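Local coordinates for cellulosome protein dockerin type I (Clostridium thermocellum, PDB 2WZ8), which probably binds carbohydrate as a family 35 carbohydrate-binding module of a cellulosomal protein, at residues Pro16-Gly21 with Leu49-Val54. Sequence-based numbering, arbitrary orientation.
Sequences PANTLG and LQFNNV
Thr19 and Gln50 pair their backbones at the edge of a beta-sandwich, the fold of this carbohydrate-binding module, where the short strand 19-20 borders one sheet antiparallel to strand 49-56. Gln50 N reaches Thr19 O at 2.8 Å, and Thr19 N returns a bond to Gln50 O. Before Thr19, loop residues Ala17 and Asn18 lead into the strand, and Asn52 fastens them there: its ND2 spends both hydrogens in the plane of its amide, one on a lone pair of Ala17 O (2.9 Å, N-H...O 175°), the other on Thr19 OG1 at 2.9 Å. Threonine suits this place: its beta-branched side chain is at home in a strand, and OG1, beside its own backbone N (chi1 -51°), faces Asn52 as an acceptor. Gln50 NE2 donates to Asn52 OD1 at 2.8 Å; with both ND2 hydrogens also used, the orientation of the Asn52 amide is fixed. Asn18, buried, bridges differently: OD1 takes a weak bond from Asn52 N, while ND2 donates to Ala13 O and lies obliquely by the Phe51 ring, the amide and ring planes 66° apart. On the other face, Leu20 and Leu49 offer apolar branches that both touch Val38; they run alongside each other in one direction, and Leu20 CD1 meets Leu49 CD1 at 3.7 Å.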
ATOM      1  N   PRO A  16       2.866  13.855  -0.341  1.00 13.42           N
ATOM      2  CA  PRO A  16       3.725  14.293  -1.457  1.00 13.55           C
ATOM      3  C   PRO A  16       5.194  13.902  -1.309  1.00 13.09           C
ATOM      4  O   PRO A  16       5.980  14.015  -2.251  1.00 13.45           O
ATOM      5  CB  PRO A  16       3.510  15.809  -1.468  1.00 14.41           C
ATOM      6  CG  PRO A  16       3.182  16.126  -0.102  1.00 14.47           C
ATOM      7  CD  PRO A  16       2.279  15.014   0.351  1.00 14.88           C
ATOM      8  N   ALA A  17       5.545  13.369  -0.145  1.00 12.36           N
ATOM      9  CA  ALA A  17       6.890  12.813   0.072  1.00 12.60           C
ATOM     10  C   ALA A  17       7.105  11.480  -0.636  1.00 12.70           C
ATOM     11  O   ALA A  17       8.219  11.055  -0.866  1.00 14.71           O
ATOM     12  CB  ALA A  17       7.152  12.630   1.558  1.00 13.95           C
ATOM     13  N   ASN A  18       6.004  10.822  -0.989  1.00 12.19           N
ATOM     14  CA  ASN A  18       6.062   9.485  -1.572  1.00 11.39           C
ATOM     15  C   ASN A  18       6.444   9.540  -3.037  1.00 12.48           C
ATOM     16  O   ASN A  18       6.302  10.577  -3.680  1.00 14.50           O
ATOM     17  CB  ASN A  18       4.723   8.742  -1.375  1.00 11.30           C
ATOM     18  CG  ASN A  18       4.402   8.484   0.076  1.00 10.36           C
ATOM     19  OD1 ASN A  18       5.299   8.458   0.942  1.00 12.44           O
ATOM     20  ND2 ASN A  18       3.128   8.183   0.354  1.00 11.36           N
ATOM     21  N   THR A  19       6.917   8.416  -3.566  1.00 11.92           N
ATOM     22  CA  THR A  19       7.231   8.271  -4.983  1.00 13.28           C
ATOM     23  C   THR A  19       6.201   7.396  -5.664  1.00 11.85           C
ATOM     24  O   THR A  19       5.916   6.292  -5.209  1.00 12.62           O
ATOM     25  CB  THR A  19       8.619   7.636  -5.218  1.00 14.04           C
ATOM     26  OG1 THR A  19       9.602   8.339  -4.466  1.00 18.21           O
ATOM     27  CG2 THR A  19       8.991   7.671  -6.677  1.00 15.47           C
ATOM     28  N   LEU A  20       5.637   7.897  -6.756  1.00 12.44           N
ATOM     29  CA  LEU A  20       4.712   7.148  -7.576  1.00 13.76           C
ATOM     30  C   LEU A  20       5.412   6.928  -8.898  1.00 13.95           C
ATOM     31  O   LEU A  20       5.868   7.872  -9.547  1.00 17.71           O
ATOM     32  CB  LEU A  20       3.397   7.908  -7.737  1.00 14.46           C
ATOM     33  CG  LEU A  20       2.370   7.739  -6.589  1.00 16.21           C
ATOM     34  CD1 LEU A  20       2.860   8.325  -5.288  1.00 19.00           C
ATOM     35  CD2 LEU A  20       1.013   8.377  -6.962  1.00 16.51           C
ATOM     36  N   GLY A  21       5.530   5.677  -9.267  1.00 12.73           N
ATOM     37  CA  GLY A  21       6.108   5.293 -10.565  1.00 13.29           C
ATOM     38  C   GLY A  21       5.070   5.028 -11.619  1.00 13.12           C
ATOM     39  O   GLY A  21       3.958   4.539 -11.341  1.00 13.66           O
ATOM     40  N   LEU A  49       3.870   2.356  -5.893  1.00 10.42           N
ATOM     41  CA  LEU A  49       3.749   3.345  -4.838  1.00  9.67           C
ATOM     42  C   LEU A  49       4.827   3.051  -3.815  1.00  9.44           C
ATOM     43  O   LEU A  49       4.864   1.955  -3.266  1.00 10.85           O
ATOM     44  CB  LEU A  49       2.382   3.223  -4.145  1.00  9.64           C
ATOM     45  CG  LEU A  49       2.130   3.975  -2.839  1.00 10.76           C
ATOM     46  CD1 LEU A  49       2.401   5.483  -2.955  1.00 12.51           C
ATOM     47  CD2 LEU A  49       0.735   3.656  -2.244  1.00 11.17           C
ATOM     48  N   GLN A  50       5.688   4.011  -3.582  1.00 10.26           N
ATOM     49  CA  GLN A  50       6.678   3.895  -2.527  1.00 10.62           C
ATOM     50  C   GLN A  50       6.533   4.937  -1.466  1.00 10.97           C
ATOM     51  O   GLN A  50       6.621   6.117  -1.726  1.00 11.64           O
ATOM     52  CB  GLN A  50       8.089   3.936  -3.110  1.00 10.99           C
ATOM     53  CG  GLN A  50       9.183   3.785  -2.073  1.00 12.79           C
ATOM     54  CD  GLN A  50      10.522   3.584  -2.701  1.00 14.34           C
ATOM     55  OE1 GLN A  50      10.737   2.575  -3.399  1.00 15.05           O
ATOM     56  NE2 GLN A  50      11.438   4.529  -2.484  1.00 17.05           N
ATOM     57  N   PHE A  51       6.381   4.448  -0.235  1.00 11.50           N
ATOM     58  CA  PHE A  51       6.411   5.266   0.970  1.00 11.86           C
ATOM     59  C   PHE A  51       7.859   5.457   1.320  1.00 13.13           C
ATOM     60  O   PHE A  51       8.608   4.506   1.508  1.00 13.59           O
ATOM     61  CB  PHE A  51       5.704   4.570   2.153  1.00 11.38           C
ATOM     62  CG  PHE A  51       4.212   4.450   1.991  1.00 11.19           C
ATOM     63  CD1 PHE A  51       3.362   5.409   2.579  1.00 11.45           C
ATOM     64  CD2 PHE A  51       3.653   3.443   1.249  1.00 11.75           C
ATOM     65  CE1 PHE A  51       1.993   5.321   2.466  1.00 12.81           C
ATOM     66  CE2 PHE A  51       2.297   3.346   1.106  1.00 11.64           C
ATOM     67  CZ  PHE A  51       1.435   4.305   1.732  1.00 11.26           C
ATOM     68  N   ASN A  52       8.217   6.713   1.380  1.00 14.50           N
ATOM     69  CA  ASN A  52       9.506   7.130   1.747  1.00 14.63           C
ATOM     70  C   ASN A  52       9.426   7.602   3.220  1.00 14.70           C
ATOM     71  O   ASN A  52       8.464   8.248   3.689  1.00 18.54           O
ATOM     72  CB  ASN A  52      10.027   8.254   0.824  1.00 14.95           C
ATOM     73  CG  ASN A  52      10.141   7.822  -0.609  1.00 12.84           C
ATOM     74  OD1 ASN A  52      10.717   6.748  -0.892  1.00 17.06           O
ATOM     75  ND2 ASN A  52       9.623   8.662  -1.557  1.00 13.56           N
ATOM     76  N   ASN A  53      10.505   7.346   3.878  1.00 13.84           N
ATOM     77  CA  ASN A  53      10.773   7.866   5.207  1.00 12.77           C
ATOM     78  C   ASN A  53       9.746   7.433   6.219  1.00 12.61           C
ATOM     79  O   ASN A  53       9.202   8.214   7.004  1.00 14.02           O
ATOM     80  CB  ASN A  53      10.934   9.386   5.164  1.00 12.84           C
ATOM     81  CG  ASN A  53      12.056   9.801   4.235  1.00 12.68           C
ATOM     82  OD1 ASN A  53      11.847  10.618   3.297  1.00 17.24           O
ATOM     83  ND2 ASN A  53      13.214   9.219   4.417  1.00 13.33           N
ATOM     84  N   VAL A  54       9.533   6.140   6.227  1.00 12.16           N
ATOM     85  CA  VAL A  54       8.769   5.497   7.299  1.00 12.34           C
ATOM     86  C   VAL A  54       9.736   5.298   8.463  1.00 12.41           C
ATOM     87  O   VAL A  54      10.659   4.502   8.421  1.00 12.39           O
ATOM     88  CB  VAL A  54       8.156   4.179   6.811  1.00 11.57           C
ATOM     89  CG1 VAL A  54       7.466   3.406   7.971  1.00 13.74           C
ATOM     90  CG2 VAL A  54       7.205   4.458   5.630  1.00 12.86           C
TER